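PDB 1PCH: phosphocarrier protein HPr from Mycoplasma capricolum, which carries phosphoryl groups, as a general component not specific for any one sugar, in the phosphoenolpyruvate-dependent system that takes up and phosphorylates sugars. Local coordinates for residues A[22-27]-A[74-79]. Numbering follows the deposited sequence.
Sequences AKEASK and QAIKQT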
ATOM      1  N   ALA A  22       6.253  -2.089   2.689  1.00 11.32           N
ATOM      2  CA  ALA A  22       6.277  -2.491   4.110  1.00 13.78           C
ATOM      3  C   ALA A  22       7.350  -1.718   4.847  1.00 16.80           C
ATOM      4  O   ALA A  22       7.142  -1.258   5.966  1.00 14.17           O
ATOM      5  CB  ALA A  22       6.513  -3.977   4.192  1.00 21.37           C
ATOM      6  N   LYS A  23       8.499  -1.546   4.181  1.00 14.69           N
ATOM      7  CA  LYS A  23       9.613  -0.813   4.786  1.00 17.94           C
ATOM      8  C   LYS A  23       9.208   0.628   5.053  1.00 16.93           C
ATOM      9  O   LYS A  23       9.479   1.258   6.062  1.00 17.92           O
ATOM     10  CB  LYS A  23      10.796  -0.815   3.782  1.00 20.64           C
ATOM     11  CG  LYS A  23      11.847   0.250   4.165  1.00 25.07           C
ATOM     12  CD  LYS A  23      13.030   0.203   3.235  1.00 29.12           C
ATOM     13  CE  LYS A  23      14.157   1.132   3.638  1.00 34.96           C
ATOM     14  NZ  LYS A  23      15.071   1.419   2.484  1.00 43.16           N
ATOM     15  N   GLU A  24       8.624   1.220   4.007  1.00 15.54           N
ATOM     16  CA  GLU A  24       8.222   2.617   4.099  1.00 17.26           C
ATOM     17  C   GLU A  24       7.146   2.835   5.116  1.00 18.27           C
ATOM     18  O   GLU A  24       7.215   3.725   5.967  1.00 18.34           O
ATOM     19  CB  GLU A  24       7.812   3.173   2.738  1.00 21.46           C
ATOM     20  CG  GLU A  24       7.536   4.685   2.872  1.00 29.66           C
ATOM     21  CD  GLU A  24       8.854   5.449   2.735  1.00 36.47           C
ATOM     22  OE1 GLU A  24       9.882   4.793   2.421  1.00 35.01           O
ATOM     23  OE2 GLU A  24       8.799   6.674   2.860  1.00 40.77           O
ATOM     24  N   ALA A  25       6.110   1.965   5.077  1.00 16.33           N
ATOM     25  CA  ALA A  25       5.053   2.112   6.073  1.00 15.42           C
ATOM     26  C   ALA A  25       5.550   1.981   7.493  1.00 15.67           C
ATOM     27  O   ALA A  25       5.047   2.635   8.390  1.00 16.91           O
ATOM     28  CB  ALA A  25       3.985   1.037   5.788  1.00 21.48           C
ATOM     29  N   SER A  26       6.558   1.111   7.709  1.00 15.96           N
ATOM     30  CA  SER A  26       7.045   0.806   9.047  1.00 19.35           C
ATOM     31  C   SER A  26       7.699   1.947   9.776  1.00 21.59           C
ATOM     32  O   SER A  26       7.967   1.897  10.973  1.00 24.24           O
ATOM     33  CB  SER A  26       8.072  -0.359   8.967  1.00 20.85           C
ATOM     34  OG  SER A  26       7.327  -1.533   8.639  1.00 29.83           O
ATOM     35  N   LYS A  27       7.942   3.023   9.048  1.00 21.26           N
ATOM     36  CA  LYS A  27       8.571   4.196   9.582  1.00 24.16           C
ATOM     37  C   LYS A  27       7.629   5.073  10.369  1.00 21.48           C
ATOM     38  O   LYS A  27       8.080   5.970  11.088  1.00 23.99           O
ATOM     39  CB  LYS A  27       9.061   5.046   8.345  1.00 29.37           C
ATOM     40  CG  LYS A  27       9.921   4.182   7.407  1.00 37.28           C
ATOM     41  CD  LYS A  27      10.284   5.038   6.185  1.00 41.26           C
ATOM     42  CE  LYS A  27      11.646   4.651   5.611  1.00 45.07           C
ATOM     43  NZ  LYS A  27      12.032   5.725   4.561  1.00 44.91           N
ATOM     44  N   GLN A  74       1.118  10.372   1.866  1.00 17.97           N
ATOM     45  CA  GLN A  74       1.892  10.884   0.739  1.00 15.82           C
ATOM     46  C   GLN A  74       3.105  10.020   0.451  1.00 17.86           C
ATOM     47  O   GLN A  74       3.430   9.764  -0.719  1.00 18.42           O
ATOM     48  CB  GLN A  74       2.270  12.343   0.939  1.00 17.80           C
ATOM     49  CG  GLN A  74       1.121  13.285   1.127  1.00 18.85           C
ATOM     50  CD  GLN A  74       0.098  13.295   0.011  1.00 25.43           C
ATOM     51  OE1 GLN A  74       0.392  12.919  -1.116  1.00 27.86           O
ATOM     52  NE2 GLN A  74      -1.084  13.822   0.325  1.00 37.30           N
ATOM     53  N   ALA A  75       3.760   9.596   1.546  1.00 16.85           N
ATOM     54  CA  ALA A  75       4.945   8.773   1.443  1.00 15.09           C
ATOM     55  C   ALA A  75       4.591   7.463   0.723  1.00 15.54           C
ATOM     56  O   ALA A  75       5.264   7.099  -0.224  1.00 17.63           O
ATOM     57  CB  ALA A  75       5.590   8.531   2.769  1.00 13.80           C
ATOM     58  N   ILE A  76       3.493   6.854   1.163  1.00 15.11           N
ATOM     59  CA  ILE A  76       3.029   5.609   0.557  1.00 16.34           C
ATOM     60  C   ILE A  76       2.586   5.803  -0.901  1.00 14.33           C
ATOM     61  O   ILE A  76       2.931   5.035  -1.776  1.00 16.96           O
ATOM     62  CB  ILE A  76       1.935   4.964   1.392  1.00 17.11           C
ATOM     63  CG1 ILE A  76       2.375   4.520   2.779  1.00 17.49           C
ATOM     64  CG2 ILE A  76       1.282   3.799   0.614  1.00 18.78           C
ATOM     65  CD1 ILE A  76       3.611   3.675   2.811  1.00 22.93           C
ATOM     66  N   LYS A  77       1.852   6.871  -1.172  1.00 15.75           N
ATOM     67  CA  LYS A  77       1.430   7.136  -2.549  1.00 12.97           C
ATOM     68  C   LYS A  77       2.646   7.306  -3.425  1.00 15.10           C
ATOM     69  O   LYS A  77       2.825   6.689  -4.483  1.00 16.42           O
ATOM     70  CB  LYS A  77       0.497   8.352  -2.544  1.00 14.24           C
ATOM     71  CG  LYS A  77      -0.022   8.785  -3.885  1.00 21.22           C
ATOM     72  CD  LYS A  77      -0.771  10.131  -3.763  1.00 31.11           C
ATOM     73  CE  LYS A  77      -0.618  10.895  -5.089  1.00 39.35           C
ATOM     74  NZ  LYS A  77      -1.431  12.166  -5.036  1.00 50.14           N
ATOM     75  N   GLN A  78       3.592   8.136  -2.959  1.00 17.51           N
ATOM     76  CA  GLN A  78       4.796   8.334  -3.800  1.00 20.00           C
ATOM     77  C   GLN A  78       5.540   7.049  -4.038  1.00 16.64           C
ATOM     78  O   GLN A  78       6.058   6.781  -5.119  1.00 16.71           O
ATOM     79  CB  GLN A  78       5.737   9.352  -3.138  1.00 23.99           C
ATOM     80  CG  GLN A  78       6.967   9.609  -4.043  1.00 32.15           C
ATOM     81  CD  GLN A  78       6.518  10.251  -5.353  1.00 39.79           C
ATOM     82  OE1 GLN A  78       5.677  11.154  -5.320  1.00 48.42           O
ATOM     83  NE2 GLN A  78       7.006   9.706  -6.471  1.00 40.89           N
ATOM     84  N   THR A  79       5.637   6.235  -2.975  1.00 14.76           N
ATOM     85  CA  THR A  79       6.296   4.955  -3.084  1.00 16.50           C
ATOM     86  C   THR A  79       5.651   4.068  -4.149  1.00 14.83           C
ATOM     87  O   THR A  79       6.359   3.411  -4.917  1.00 19.05           O
ATOM     88  CB  THR A  79       6.360   4.196  -1.744  1.00 19.21           C
ATOM     89  OG1 THR A  79       7.172   5.005  -0.859  1.00 19.94           O
ATOM     90  CG2 THR A  79       7.149   2.883  -1.929  1.00 19.67           C
TER
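E24 reaches from helix 15-25 across to helix 69-82 and lies over A75, I76 and T79, its CG methylene against I76 and T79 while the carboxylate extends to A75. With CG anti to the backbone N (chi1 -174°), the chain heads for the other helix; a bend at chi2 (85°) then swings the carboxylate aside, and OE2 comes to rest 3.7 Å from the methyl CB of A75. CG sits 3.8 Å from OG1 of T79, a van der Waals contact. I76 passes E24 in the opposite direction: its CD1 lies 4.1 Å from E24 CG and pushes on against A25, 4.0 Å from CB and 3.8 Å from the backbone N. The T79 hydroxyl turns back to its own helix, OG1 donating to A75 O at 2.9 Å from above the carbonyl plane, while T79 N reaches that oxygen from the opposite face. On the E24 side, K27 NZ meets OE1 at 3.2 Å in a salt bridge, from above the carboxylate plane. L21 and F3 also pack on I76, continuing the core between the two long helices and the sheet of this open-faced β-sandwich. No hydrogen bond links the segments: the polar bonds of E24 and T79, to K27 and to A75 O, stay within their own segments, and the two meet by van der Waals contact, largely through methyl and methylene carbons, with the E24 charge probably steadied by K27.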